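Local coordinates for protein inosine-uridine nucleoside N-ribohydrolase (Xanthomonas oryzae pv. oryzae, PDB 4P5F) that binds calcium and adenosine diphosphate ribose as the type III effector XopQ, and probably hydrolyses N-glycosyl bonds, at residues A[14-19]-A[362-367]; A[31-36]-A[130-135]; A[114-119]-A[254-259]; A[188-193]-A[210-215]; A[227-232]-A[313-318]. All coordinates share one frame; numbering follows the deposited sequence.

Interaction 1: residues A[14-19]-A[362-367]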
# COMPACT_ATOMS: atom_id res chain seq x y z
N ALA A 14 -21.88 0.32 11.44
CA ALA A 14 -22.43 -1.00 11.14
C ALA A 14 -21.45 -1.87 10.36
O ALA A 14 -21.39 -3.09 10.56
CB ALA A 14 -23.75 -0.88 10.39
N VAL A 15 -20.68 -1.26 9.46
CA VAL A 15 -19.69 -2.03 8.72
C VAL A 15 -18.55 -2.45 9.65
O VAL A 15 -18.05 -3.57 9.56
CB VAL A 15 -19.16 -1.29 7.46
CG1 VAL A 15 -18.43 -0.01 7.84
CG2 VAL A 15 -18.26 -2.21 6.65
N LEU A 16 -18.19 -1.56 10.58
CA LEU A 16 -17.13 -1.83 11.53
C LEU A 16 -17.59 -2.91 12.49
O LEU A 16 -16.91 -3.93 12.65
CB LEU A 16 -16.77 -0.57 12.31
CG LEU A 16 -15.33 -0.46 12.82
CD1 LEU A 16 -14.37 -1.11 11.83
CD2 LEU A 16 -14.95 0.99 13.03
N ARG A 17 -18.74 -2.68 13.11
CA ARG A 17 -19.41 -3.68 13.94
C ARG A 17 -19.39 -5.02 13.23
O ARG A 17 -19.01 -6.03 13.82
CB ARG A 17 -20.85 -3.24 14.24
CG ARG A 17 -21.52 -3.96 15.39
CD ARG A 17 -22.90 -3.37 15.70
NE ARG A 17 -22.86 -1.91 15.80
CZ ARG A 17 -23.52 -1.08 14.99
NH1 ARG A 17 -24.30 -1.56 14.03
NH2 ARG A 17 -23.42 0.24 15.16
N GLU A 18 -19.77 -5.03 11.96
CA GLU A 18 -19.76 -6.24 11.15
C GLU A 18 -18.36 -6.86 10.99
O GLU A 18 -18.20 -8.08 11.03
CB GLU A 18 -20.34 -5.95 9.76
CG GLU A 18 -20.32 -7.14 8.82
CD GLU A 18 -20.89 -6.80 7.44
OE1 GLU A 18 -21.22 -5.62 7.20
OE2 GLU A 18 -21.00 -7.72 6.61
N LEU A 19 -17.36 -6.01 10.79
CA LEU A 19 -15.99 -6.50 10.64
C LEU A 19 -15.56 -7.17 11.93
O LEU A 19 -14.89 -8.19 11.91
CB LEU A 19 -15.02 -5.36 10.30
CG LEU A 19 -13.57 -5.84 10.19
CD1 LEU A 19 -13.41 -6.73 8.99
CD2 LEU A 19 -12.62 -4.68 10.13
N ARG A 362 -15.60 0.92 0.48
CA ARG A 362 -15.46 2.36 0.62
C ARG A 362 -15.82 2.79 2.04
O ARG A 362 -15.17 3.66 2.64
CB ARG A 362 -16.37 3.06 -0.40
CG ARG A 362 -15.93 4.45 -0.80
CD ARG A 362 -16.87 5.05 -1.84
NE ARG A 362 -16.89 4.27 -3.08
CZ ARG A 362 -17.97 3.63 -3.53
NH1 ARG A 362 -19.11 3.68 -2.85
NH2 ARG A 362 -17.90 2.94 -4.67
N LEU A 363 -16.85 2.17 2.59
CA LEU A 363 -17.32 2.52 3.92
C LEU A 363 -16.32 2.03 4.98
O LEU A 363 -15.97 2.78 5.90
CB LEU A 363 -18.71 1.92 4.17
CG LEU A 363 -19.69 2.67 5.08
CD1 LEU A 363 -19.93 4.10 4.62
CD2 LEU A 363 -21.02 1.92 5.15
N LEU A 364 -15.85 0.80 4.85
CA LEU A 364 -14.86 0.27 5.79
C LEU A 364 -13.58 1.11 5.79
O LEU A 364 -13.09 1.48 6.85
CB LEU A 364 -14.56 -1.20 5.52
CG LEU A 364 -13.64 -1.94 6.49
CD1 LEU A 364 -14.20 -1.98 7.90
CD2 LEU A 364 -13.38 -3.35 5.98
N LEU A 365 -13.07 1.46 4.61
CA LEU A 365 -11.92 2.35 4.51
C LEU A 365 -12.12 3.64 5.29
O LEU A 365 -11.25 4.07 6.05
CB LEU A 365 -11.59 2.67 3.05
CG LEU A 365 -10.95 1.47 2.33
CD1 LEU A 365 -10.81 1.71 0.84
CD2 LEU A 365 -9.59 1.17 2.97
N SER A 366 -13.28 4.26 5.12
CA SER A 366 -13.55 5.52 5.80
C SER A 366 -13.68 5.34 7.31
O SER A 366 -13.14 6.12 8.08
CB SER A 366 -14.82 6.17 5.25
OG SER A 366 -15.06 7.38 5.94
N ALA A 367 -14.39 4.29 7.71
CA ALA A 367 -14.58 3.98 9.12
C ALA A 367 -13.26 3.73 9.85
O ALA A 367 -13.01 4.31 10.91
CB ALA A 367 -15.49 2.79 9.28
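Val15 is a single knob in a hole, joining helix 11-20, near the N-terminus of the chain, to helix 358-372, near its C-terminus. The hollow that takes it is walled by Leu363, Leu364 and Ala367, with Lys360 as fourth corner. The short helix segments cross at -90°, their axes 9.3 Å apart, so the contact is compact and centred on one residue. Val15 CG1 lies 4.0 Å from Leu363 CG and also faces Ala367, whereas CG2, anti to the backbone N, lies against Leu364 CB. Beside this knob, Leu16 and Leu19 close around the end of Leu364. Both their side chains cross that of Leu364 at about a right angle. Leu332 of helix 327-333 also covers Leu19. Leu16 CD2 reaches Ala367 CB at 4.2 Å. Leu364 CD1 sits between two leucine methyls, 4.0 Å from Leu16 CD1 and 3.8 Å from Leu19 CD2.

Interaction 2: residues A[31-36]-A[130-135]. With CA (calcium ion), chain C.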
# COMPACT_ATOMS: atom_id res chain seq x y z
N LEU A 31 4.52 -7.97 8.15
CA LEU A 31 5.74 -7.41 7.59
C LEU A 31 5.37 -6.56 6.37
O LEU A 31 4.80 -7.08 5.39
CB LEU A 31 6.67 -8.55 7.17
CG LEU A 31 7.05 -9.57 8.27
CD1 LEU A 31 7.98 -10.65 7.72
CD2 LEU A 31 7.70 -8.88 9.44
N LEU A 32 5.68 -5.27 6.41
CA LEU A 32 5.20 -4.32 5.41
C LEU A 32 6.35 -3.75 4.58
O LEU A 32 7.35 -3.32 5.12
CB LEU A 32 4.42 -3.19 6.10
CG LEU A 32 3.71 -2.18 5.18
CD1 LEU A 32 2.66 -2.85 4.30
CD2 LEU A 32 3.07 -1.08 5.99
N PHE A 33 6.17 -3.73 3.26
CA PHE A 33 7.16 -3.20 2.34
C PHE A 33 6.55 -2.03 1.61
O PHE A 33 5.55 -2.20 0.90
CB PHE A 33 7.61 -4.29 1.36
CG PHE A 33 8.18 -5.50 2.04
CD1 PHE A 33 7.35 -6.48 2.55
CD2 PHE A 33 9.55 -5.65 2.21
CE1 PHE A 33 7.88 -7.60 3.20
CE2 PHE A 33 10.08 -6.77 2.86
CZ PHE A 33 9.24 -7.73 3.35
N THR A 34 7.15 -0.85 1.76
CA THR A 34 6.42 0.39 1.49
C THR A 34 7.34 1.53 1.01
O THR A 34 8.54 1.51 1.26
CB THR A 34 5.59 0.76 2.76
OG1 THR A 34 4.88 1.98 2.58
CG2 THR A 34 6.48 0.88 3.98
N ASP A 35 6.76 2.49 0.28
CA ASP A 35 7.52 3.62 -0.27
C ASP A 35 6.76 4.94 -0.07
O ASP A 35 6.27 5.54 -1.03
CB ASP A 35 7.81 3.36 -1.76
CG ASP A 35 6.53 3.14 -2.59
OD1 ASP A 35 5.48 2.90 -1.98
OD2 ASP A 35 6.58 3.18 -3.83
N PRO A 36 6.65 5.41 1.19
CA PRO A 36 5.74 6.53 1.49
C PRO A 36 6.23 7.89 1.01
O PRO A 36 7.42 8.10 0.74
CB PRO A 36 5.67 6.51 3.01
CG PRO A 36 6.97 5.91 3.43
CD PRO A 36 7.22 4.84 2.42
N ASP A 130 19.59 -1.44 8.32
CA ASP A 130 19.94 -2.80 7.93
C ASP A 130 18.79 -3.60 7.31
O ASP A 130 18.73 -4.81 7.46
CB ASP A 130 20.56 -3.58 9.11
CG ASP A 130 19.66 -3.61 10.33
OD1 ASP A 130 18.57 -3.00 10.30
OD2 ASP A 130 20.06 -4.23 11.35
N GLY A 131 17.89 -2.91 6.60
CA GLY A 131 16.87 -3.56 5.80
C GLY A 131 16.05 -4.65 6.47
O GLY A 131 15.42 -4.42 7.51
N VAL A 132 16.11 -5.85 5.89
CA VAL A 132 15.28 -6.98 6.31
C VAL A 132 15.87 -7.86 7.42
O VAL A 132 15.32 -8.91 7.74
CB VAL A 132 14.90 -7.87 5.09
CG1 VAL A 132 14.23 -7.03 4.00
CG2 VAL A 132 16.12 -8.60 4.53
N ARG A 133 16.96 -7.42 8.04
CA ARG A 133 17.60 -8.24 9.07
C ARG A 133 16.65 -8.58 10.22
O ARG A 133 16.54 -9.74 10.62
CB ARG A 133 18.86 -7.56 9.62
CG ARG A 133 19.51 -8.37 10.72
CD ARG A 133 20.85 -7.78 11.11
NE ARG A 133 21.46 -8.51 12.22
CZ ARG A 133 22.73 -8.38 12.59
NH1 ARG A 133 23.53 -7.54 11.95
NH2 ARG A 133 23.19 -9.09 13.62
N ALA A 134 15.96 -7.56 10.74
CA ALA A 134 15.07 -7.77 11.86
C ALA A 134 13.93 -8.68 11.44
O ALA A 134 13.49 -9.51 12.24
CB ALA A 134 14.53 -6.45 12.37
N MET A 135 13.47 -8.54 10.20
CA MET A 135 12.40 -9.39 9.67
C MET A 135 12.86 -10.85 9.69
O MET A 135 12.10 -11.74 10.04
CB MET A 135 12.00 -8.99 8.24
CG MET A 135 11.15 -7.73 8.14
SD MET A 135 10.62 -7.41 6.45
CE MET A 135 9.48 -6.04 6.71
CA CA C . 3.00 2.53 -2.31
O HOH W 1 4.19 2.65 -4.56
O HOH W 2 1.61 1.24 -4.49
O HOH W 3 1.69 4.33 -3.52
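Met135 meets the Phe33 ring with its methyl and its sulfur at once. The methyl CE stands over one face, 4.1 Å from the ring centroid and 25° off the normal, a CH-pi contact shifted toward the rim. The sulfur approaches obliquely in a Met-aromatic contact, with Met135 SD 3.4 Å from Phe33 CZ. The methionine chain is extended beyond CG (chi2 -175°, chi3 172°), which carries its end from the helix across to the strand. There Met135 CE also touches Leu31 CB at 3.8 Å, and Met135 CG lies 3.9 Å from Leu31 CD2 as the two chains run alongside each other, pointing opposite ways. Val132, at the N-cap position of helix 133-141, sets CG1 at the edge of the Phe33 ring. The contact thus seats the start of this helix on strand 28-34, an inner strand in the parallel part of the mixed sheet in the Rossmann-like nucleoside hydrolase fold. Helix 155-171 adds Asp156 and Ala157 to the surroundings of Phe33. Just past the strand, Asp35 opens the aspartate-rich calcium loop of this family. Its OD1 binds the calcium ion at 2.5 Å, while OD2 accepts a 2.6 Å hydrogen bond from water 1, itself a ligand of the metal. Asp42, the carbonyl of Ile151, Asp318 and two further waters complete the site.

Interaction 3: residues A[114-119]-A[254-259]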
# COMPACT_ATOMS: atom_id res chain seq x y z
N LEU A 114 7.33 14.41 -1.25
CA LEU A 114 6.42 15.54 -1.02
C LEU A 114 6.82 16.44 0.17
O LEU A 114 7.19 15.96 1.25
CB LEU A 114 4.97 15.05 -0.90
CG LEU A 114 4.52 14.26 -2.14
CD1 LEU A 114 3.15 13.68 -1.97
CD2 LEU A 114 4.57 15.11 -3.41
N ALA A 115 6.73 17.75 -0.06
CA ALA A 115 7.15 18.75 0.93
C ALA A 115 6.34 18.60 2.21
O ALA A 115 6.83 18.86 3.31
CB ALA A 115 6.97 20.16 0.37
N GLU A 116 5.10 18.15 2.05
CA GLU A 116 4.19 17.96 3.17
C GLU A 116 4.76 16.99 4.22
O GLU A 116 4.41 17.07 5.40
CB GLU A 116 2.84 17.46 2.66
CG GLU A 116 2.03 18.48 1.88
CD GLU A 116 2.32 18.48 0.39
OE1 GLU A 116 3.41 17.99 0.00
OE2 GLU A 116 1.47 18.95 -0.38
N GLY A 117 5.64 16.09 3.79
CA GLY A 117 6.13 15.05 4.67
C GLY A 117 7.34 15.48 5.48
O GLY A 117 7.64 14.88 6.49
N ALA A 118 8.01 16.53 5.02
CA ALA A 118 9.28 16.97 5.61
C ALA A 118 9.19 17.18 7.12
O ALA A 118 10.08 16.77 7.86
CB ALA A 118 9.79 18.24 4.93
N ALA A 119 8.10 17.80 7.57
CA ALA A 119 7.98 18.15 8.98
C ALA A 119 7.54 16.98 9.82
O ALA A 119 7.60 17.03 11.04
CB ALA A 119 7.01 19.31 9.17
N ARG A 254 -4.81 14.79 3.69
CA ARG A 254 -5.67 15.71 2.95
C ARG A 254 -4.83 16.72 2.16
O ARG A 254 -5.11 16.98 0.99
CB ARG A 254 -6.62 16.42 3.91
CG ARG A 254 -7.81 17.11 3.25
CD ARG A 254 -7.48 18.51 2.75
NE ARG A 254 -6.71 19.29 3.73
CZ ARG A 254 -7.23 19.78 4.85
NH1 ARG A 254 -8.50 19.56 5.14
NH2 ARG A 254 -6.46 20.48 5.68
N ASP A 255 -3.79 17.28 2.78
CA ASP A 255 -2.96 18.27 2.09
C ASP A 255 -2.21 17.64 0.92
O ASP A 255 -2.10 18.23 -0.16
CB ASP A 255 -1.96 18.94 3.05
CG ASP A 255 -2.63 19.91 4.02
OD1 ASP A 255 -3.89 20.00 4.05
OD2 ASP A 255 -1.90 20.57 4.77
N VAL A 256 -1.68 16.44 1.13
CA VAL A 256 -0.94 15.74 0.07
C VAL A 256 -1.87 15.44 -1.11
O VAL A 256 -1.53 15.70 -2.26
CB VAL A 256 -0.30 14.43 0.58
CG1 VAL A 256 0.00 13.52 -0.58
CG2 VAL A 256 0.96 14.71 1.36
N GLN A 257 -3.04 14.88 -0.82
CA GLN A 257 -3.94 14.53 -1.90
C GLN A 257 -4.39 15.77 -2.64
O GLN A 257 -4.36 15.82 -3.87
CB GLN A 257 -5.13 13.74 -1.40
CG GLN A 257 -6.12 13.37 -2.49
CD GLN A 257 -5.49 12.53 -3.61
OE1 GLN A 257 -5.38 11.31 -3.49
NE2 GLN A 257 -5.07 13.19 -4.69
N LYS A 258 -4.78 16.80 -1.90
CA LYS A 258 -5.35 18.00 -2.51
C LYS A 258 -4.29 18.79 -3.28
O LYS A 258 -4.54 19.25 -4.39
CB LYS A 258 -6.01 18.87 -1.44
CG LYS A 258 -6.89 19.99 -1.99
CD LYS A 258 -7.75 20.60 -0.89
CE LYS A 258 -8.48 21.83 -1.38
NZ LYS A 258 -9.19 22.51 -0.25
N ASN A 259 -3.12 18.95 -2.69
CA ASN A 259 -2.05 19.66 -3.37
C ASN A 259 -1.58 18.95 -4.64
O ASN A 259 -1.34 19.60 -5.65
CB ASN A 259 -0.87 19.94 -2.44
CG ASN A 259 -1.21 20.95 -1.35
OD1 ASN A 259 -2.23 21.65 -1.44
ND2 ASN A 259 -0.37 21.03 -0.32
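Glu116 and Leu114, in the loop between helices 104-109 and 133-141, lean on one side of the long helix 248-270, with Val256 as the common support. The two branches of this valine mainly meet different partners. CG1, anti to the backbone N (chi1 160°), presses on Leu114 CD1 at 3.4 Å, tighter than ordinary van der Waals contact, the side chains crossing at about a right angle. CG2 lies 3.6 Å from Glu116 CB and thus under the root of the glutamate. Bent at chi2 (89°), the Glu116 chain brings its carboxylate to Asn259, one turn further along the helix. Asn259 ND2 gives OE2 a 2.8 Å hydrogen bond on the anti side of the carboxylate, somewhat out of its plane. The bond stays near the amide plane, and the two flat groups are turned 35° apart. In the nucleoside hydrolase fold this joins a loop to a helix at the molecular surface, the side chain of Leu114 lying about 11 Å from the calcium ion. Leu114 O is also bonded by Asn37 ND2, a tie to the calcium loop. Asp255 CB lies 4.2 Å from Glu116 CG. The Asp255 carboxylate is turned to Arg254, whose NE and NH2 grip OD1 side-on in a salt bridge. Arg254, also salt-bridged to Glu240, would partly offset the negative charge of Asp255, whose OD2 lies 6.4 Å from Glu116 OE2.

Interaction 4: residues A[188-193]-A[210-215]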
# COMPACT_ATOMS: atom_id res chain seq x y z
N ASP A 188 7.10 -22.02 -17.37
CA ASP A 188 6.57 -23.08 -16.52
C ASP A 188 5.14 -22.81 -16.10
O ASP A 188 4.61 -23.48 -15.22
CB ASP A 188 7.44 -23.23 -15.28
CG ASP A 188 8.92 -23.11 -15.59
OD1 ASP A 188 9.31 -23.43 -16.73
OD2 ASP A 188 9.68 -22.70 -14.69
N GLY A 189 4.52 -21.82 -16.72
CA GLY A 189 3.14 -21.49 -16.40
C GLY A 189 3.02 -20.72 -15.10
O GLY A 189 1.92 -20.53 -14.61
N LEU A 190 4.15 -20.29 -14.54
CA LEU A 190 4.11 -19.45 -13.34
C LEU A 190 3.60 -18.06 -13.68
O LEU A 190 3.87 -17.53 -14.77
CB LEU A 190 5.49 -19.35 -12.68
CG LEU A 190 6.14 -20.64 -12.18
CD1 LEU A 190 7.25 -20.35 -11.18
CD2 LEU A 190 5.08 -21.55 -11.55
N VAL A 191 2.84 -17.46 -12.77
CA VAL A 191 2.44 -16.08 -12.95
C VAL A 191 3.70 -15.22 -12.87
O VAL A 191 4.66 -15.58 -12.18
CB VAL A 191 1.37 -15.67 -11.92
CG1 VAL A 191 1.00 -14.18 -12.06
CG2 VAL A 191 0.13 -16.54 -12.10
N GLN A 192 3.72 -14.12 -13.61
CA GLN A 192 4.86 -13.22 -13.63
C GLN A 192 4.38 -11.77 -13.66
O GLN A 192 3.23 -11.51 -14.04
CB GLN A 192 5.81 -13.55 -14.79
CG GLN A 192 5.24 -13.34 -16.18
CD GLN A 192 6.21 -13.76 -17.27
OE1 GLN A 192 7.41 -13.93 -17.04
NE2 GLN A 192 5.69 -13.95 -18.48
N PRO A 193 5.23 -10.83 -13.19
CA PRO A 193 4.79 -9.43 -13.12
C PRO A 193 4.64 -8.76 -14.46
O PRO A 193 5.32 -9.09 -15.43
CB PRO A 193 5.90 -8.74 -12.32
CG PRO A 193 7.09 -9.62 -12.49
CD PRO A 193 6.54 -11.02 -12.55
N LEU A 210 10.60 -12.20 -6.97
CA LEU A 210 9.61 -12.39 -5.90
C LEU A 210 8.42 -13.26 -6.33
O LEU A 210 8.08 -14.21 -5.63
CB LEU A 210 9.11 -11.06 -5.34
CG LEU A 210 8.06 -11.17 -4.23
CD1 LEU A 210 8.61 -11.94 -3.05
CD2 LEU A 210 7.57 -9.80 -3.78
N TYR A 211 7.78 -12.90 -7.45
CA TYR A 211 6.66 -13.68 -7.99
C TYR A 211 7.08 -15.14 -8.22
O TYR A 211 6.36 -16.06 -7.84
CB TYR A 211 6.12 -13.11 -9.33
CG TYR A 211 5.30 -11.82 -9.29
CD1 TYR A 211 5.71 -10.73 -8.54
CD2 TYR A 211 4.14 -11.68 -10.06
CE1 TYR A 211 4.99 -9.54 -8.53
CE2 TYR A 211 3.39 -10.50 -10.05
CZ TYR A 211 3.82 -9.44 -9.29
OH TYR A 211 3.13 -8.26 -9.30
N ARG A 212 8.24 -15.34 -8.84
CA ARG A 212 8.72 -16.69 -9.15
C ARG A 212 9.07 -17.50 -7.89
O ARG A 212 8.58 -18.61 -7.72
CB ARG A 212 9.95 -16.64 -10.06
CG ARG A 212 10.54 -18.01 -10.36
CD ARG A 212 11.56 -17.97 -11.51
NE ARG A 212 10.91 -17.75 -12.79
CZ ARG A 212 10.94 -16.61 -13.47
NH1 ARG A 212 11.60 -15.57 -12.98
NH2 ARG A 212 10.31 -16.50 -14.64
N ARG A 213 9.91 -16.93 -7.03
CA ARG A 213 10.37 -17.65 -5.84
C ARG A 213 9.24 -17.93 -4.86
O ARG A 213 9.25 -18.96 -4.18
CB ARG A 213 11.51 -16.90 -5.13
CG ARG A 213 12.27 -17.76 -4.13
CD ARG A 213 13.13 -18.83 -4.86
NE ARG A 213 13.76 -19.76 -3.92
CZ ARG A 213 14.09 -21.02 -4.22
NH1 ARG A 213 13.86 -21.51 -5.43
NH2 ARG A 213 14.66 -21.80 -3.30
N ALA A 214 8.26 -17.04 -4.76
CA ALA A 214 7.13 -17.32 -3.89
C ALA A 214 6.45 -18.60 -4.37
O ALA A 214 6.11 -19.46 -3.56
CB ALA A 214 6.15 -16.16 -3.87
N GLN A 215 6.28 -18.75 -5.68
CA GLN A 215 5.61 -19.92 -6.24
C GLN A 215 6.48 -21.17 -6.11
O GLN A 215 5.97 -22.24 -5.76
CB GLN A 215 5.20 -19.68 -7.70
CG GLN A 215 4.01 -18.73 -7.85
CD GLN A 215 3.87 -18.18 -9.26
OE1 GLN A 215 3.20 -18.76 -10.09
NE2 GLN A 215 4.50 -17.03 -9.52
O HOH W 4 9.49 -13.44 -14.99
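Gln215 uses its whole amide to satisfy Val191, taking up both backbone polar atoms of that loop residue. Val191 N donates to Gln215 OE1 at 3.0 Å, in the carbonyl plane and on a lone pair. In return Gln215 NE2 donates to Val191 O, also at 3.0 Å and nearly straight (168°), though tilted from that carbonyl's plane. NE2 spends its other hydrogen inside its own helix, on Tyr211 O at 2.7 Å, approaching from above the carbonyl plane. Three bonds therefore fix the rotation of this buried amide. Leu190 borders it, with CB 3.5 Å from Gln215 OE1. Further along the loop, Pro193 lies over one face of the Tyr211 ring, its CB 3.8 Å from the centroid and 14° off the normal in a CH-pi contact, while Pro193 CD packs above Tyr211 CD2 and CG. The phenol hydroxyl is bonded to Gly180 O. Farther out, water 4 donates to Gln192 OE1 at 3.0 Å and accepts from Arg212 NH2 at 3.2 Å. The same Arg212 nitrogen forms a salt bridge with Asp186, and Gln192 NE2 is bonded to Ala184 O. The loop after strand 172-178 is thereby laid along helix 204-217, which links that strand to its parallel neighbour 221-224: a beta-alpha-beta crossover of the Rossmann-like sheet.

Interaction 5: residues A[227-232]-A[313-318]. With CA (calcium ion), chain C.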
# COMPACT_ATOMS: atom_id res chain seq x y z
N GLU A 227 -7.15 -1.91 -11.17
CA GLU A 227 -8.58 -1.87 -11.49
C GLU A 227 -9.43 -2.24 -10.29
O GLU A 227 -10.64 -1.97 -10.27
CB GLU A 227 -8.90 -2.80 -12.66
CG GLU A 227 -8.08 -2.52 -13.92
CD GLU A 227 -6.68 -3.16 -13.89
OE1 GLU A 227 -6.41 -4.01 -13.00
OE2 GLU A 227 -5.85 -2.83 -14.77
N ALA A 228 -8.83 -2.87 -9.28
CA ALA A 228 -9.58 -3.19 -8.09
C ALA A 228 -9.99 -1.92 -7.34
O ALA A 228 -11.04 -1.89 -6.72
CB ALA A 228 -8.81 -4.12 -7.20
N ALA A 229 -9.17 -0.87 -7.42
CA ALA A 229 -9.42 0.36 -6.68
C ALA A 229 -10.52 1.24 -7.30
O ALA A 229 -11.19 2.01 -6.60
CB ALA A 229 -8.12 1.16 -6.48
N TYR A 230 -10.73 1.08 -8.60
CA TYR A 230 -11.67 1.91 -9.36
C TYR A 230 -13.11 1.94 -8.80
O TYR A 230 -13.65 3.01 -8.55
CB TYR A 230 -11.67 1.49 -10.84
CG TYR A 230 -10.34 1.71 -11.55
CD1 TYR A 230 -9.32 2.45 -10.97
CD2 TYR A 230 -10.11 1.17 -12.82
CE1 TYR A 230 -8.12 2.65 -11.62
CE2 TYR A 230 -8.91 1.37 -13.47
CZ TYR A 230 -7.92 2.11 -12.87
OH TYR A 230 -6.72 2.33 -13.50
N LYS A 231 -13.71 0.77 -8.60
CA LYS A 231 -15.04 0.68 -7.99
C LYS A 231 -15.12 1.25 -6.58
O LYS A 231 -16.16 1.77 -6.16
CB LYS A 231 -15.50 -0.78 -7.92
CG LYS A 231 -15.79 -1.42 -9.26
CD LYS A 231 -15.81 -2.93 -9.12
CE LYS A 231 -17.23 -3.48 -9.04
NZ LYS A 231 -17.22 -4.95 -9.29
N ALA A 232 -14.02 1.13 -5.84
CA ALA A 232 -14.04 1.50 -4.44
C ALA A 232 -13.39 2.84 -4.19
O ALA A 232 -13.01 3.15 -3.06
CB ALA A 232 -13.37 0.42 -3.60
N LYS A 313 -13.73 10.60 -7.58
CA LYS A 313 -12.97 9.34 -7.59
C LYS A 313 -11.51 9.54 -7.19
O LYS A 313 -10.73 10.13 -7.93
CB LYS A 313 -13.00 8.70 -8.97
CG LYS A 313 -14.39 8.47 -9.54
CD LYS A 313 -14.31 7.82 -10.90
CE LYS A 313 -14.05 8.86 -11.99
NZ LYS A 313 -13.83 8.22 -13.32
N LEU A 314 -11.15 9.04 -6.01
CA LEU A 314 -9.75 9.03 -5.58
C LEU A 314 -9.39 7.59 -5.20
O LEU A 314 -10.03 6.98 -4.35
CB LEU A 314 -9.52 9.99 -4.41
CG LEU A 314 -9.74 11.47 -4.73
CD1 LEU A 314 -9.79 12.29 -3.45
CD2 LEU A 314 -8.67 12.02 -5.68
N ASN A 315 -8.39 7.04 -5.87
CA ASN A 315 -8.06 5.63 -5.72
C ASN A 315 -7.17 5.32 -4.52
O ASN A 315 -6.21 6.03 -4.24
CB ASN A 315 -7.44 5.09 -7.01
CG ASN A 315 -8.44 5.07 -8.17
OD1 ASN A 315 -9.61 4.74 -7.99
ND2 ASN A 315 -7.97 5.45 -9.36
N LEU A 316 -7.51 4.24 -3.81
CA LEU A 316 -6.73 3.83 -2.65
C LEU A 316 -6.17 2.42 -2.84
O LEU A 316 -6.65 1.46 -2.23
CB LEU A 316 -7.60 3.89 -1.38
CG LEU A 316 -7.99 5.30 -0.93
CD1 LEU A 316 -8.78 5.25 0.36
CD2 LEU A 316 -6.76 6.17 -0.78
N TYR A 317 -5.15 2.29 -3.69
CA TYR A 317 -4.61 0.97 -4.04
C TYR A 317 -4.00 0.22 -2.86
O TYR A 317 -4.27 -0.95 -2.64
CB TYR A 317 -3.54 1.09 -5.12
CG TYR A 317 -3.91 2.01 -6.25
CD1 TYR A 317 -3.58 3.36 -6.22
CD2 TYR A 317 -4.59 1.52 -7.35
CE1 TYR A 317 -3.93 4.20 -7.28
CE2 TYR A 317 -4.94 2.33 -8.39
CZ TYR A 317 -4.62 3.66 -8.36
OH TYR A 317 -4.99 4.44 -9.44
N ASP A 318 -3.14 0.90 -2.11
CA ASP A 318 -2.41 0.26 -1.03
C ASP A 318 -3.32 -0.13 0.15
O ASP A 318 -3.16 -1.21 0.70
CB ASP A 318 -1.23 1.13 -0.57
CG ASP A 318 -0.15 1.27 -1.63
OD1 ASP A 318 -0.20 0.57 -2.68
OD2 ASP A 318 0.77 2.08 -1.39
CA CA C . 3.00 2.53 -2.31
O HOH W 5 -10.03 2.71 -4.12
O HOH W 2 1.61 1.24 -4.49
O HOH W 3 1.69 4.33 -3.52
O HOH W 1 4.19 2.65 -4.56
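In the segment that leads to the calcium-binding Asp318 of the nucleoside hydrolase fold, Asn315 and Tyr317 pack against Ala229 and Tyr230 of the weakly bonded helix 227-231. Ala229 points its methyl at the other segment: CB lies 3.7 Å from Tyr317 CD2 and 4.0 Å from Asn315 CB. Tyr230 starts away from the contact, but its ring swings back and presents an edge to the Asn315 amide, CE1 standing 3.6 Å from ND2. Ring and amide planes are turned 37° apart. Asn315 ND2 also makes a weak hydrogen bond to Tyr317 OH, tying the two side chains that receive helix 227-231. The two segments share no direct hydrogen bond. Instead, water 5 joins them, donating to Ala229 O at 2.8 Å and accepting from Leu316 N at 3.0 Å, so that it serves a backbone acceptor on one segment and a donor on the other. Asn315 OD1 and Ala229 O, both acceptors, also come near each other and would be mildly unfavourable neighbours. Leu316 holds the N-cap position of helix 317-325, where the aspartate of the metal site follows in the first turn. Asp41 OD2 accepts from Asp318 N there. The Asp318 carboxylate divides its work: OD2 binds the calcium ion at 2.5 Å, and OD1 takes a 2.6 Å hydrogen bond from metal-bound water 2.

How the interactions relate
Interactions 1 and 2 are buried and made without direct hydrogen bonds, one of aliphatic side chains between terminal helices, the other of a methionine on a strand's ring. Interaction 3 lies at the surface and adds a charged acceptor to its apolar base. Interactions 4 and 5 are partly buried and use polar links, amide to backbone in 4 and a bridging water in 5. Although their centres are 25 Å apart, interactions 2 and 5 meet at the same calcium ion, each supplying one aspartate. Interaction 5 also touches interaction 1, through Arg362 and Lys231, and interaction 3, through Leu314 and Gln257. Interaction 4 touches none of the others, though helix 155-171 borders both it and interaction 2.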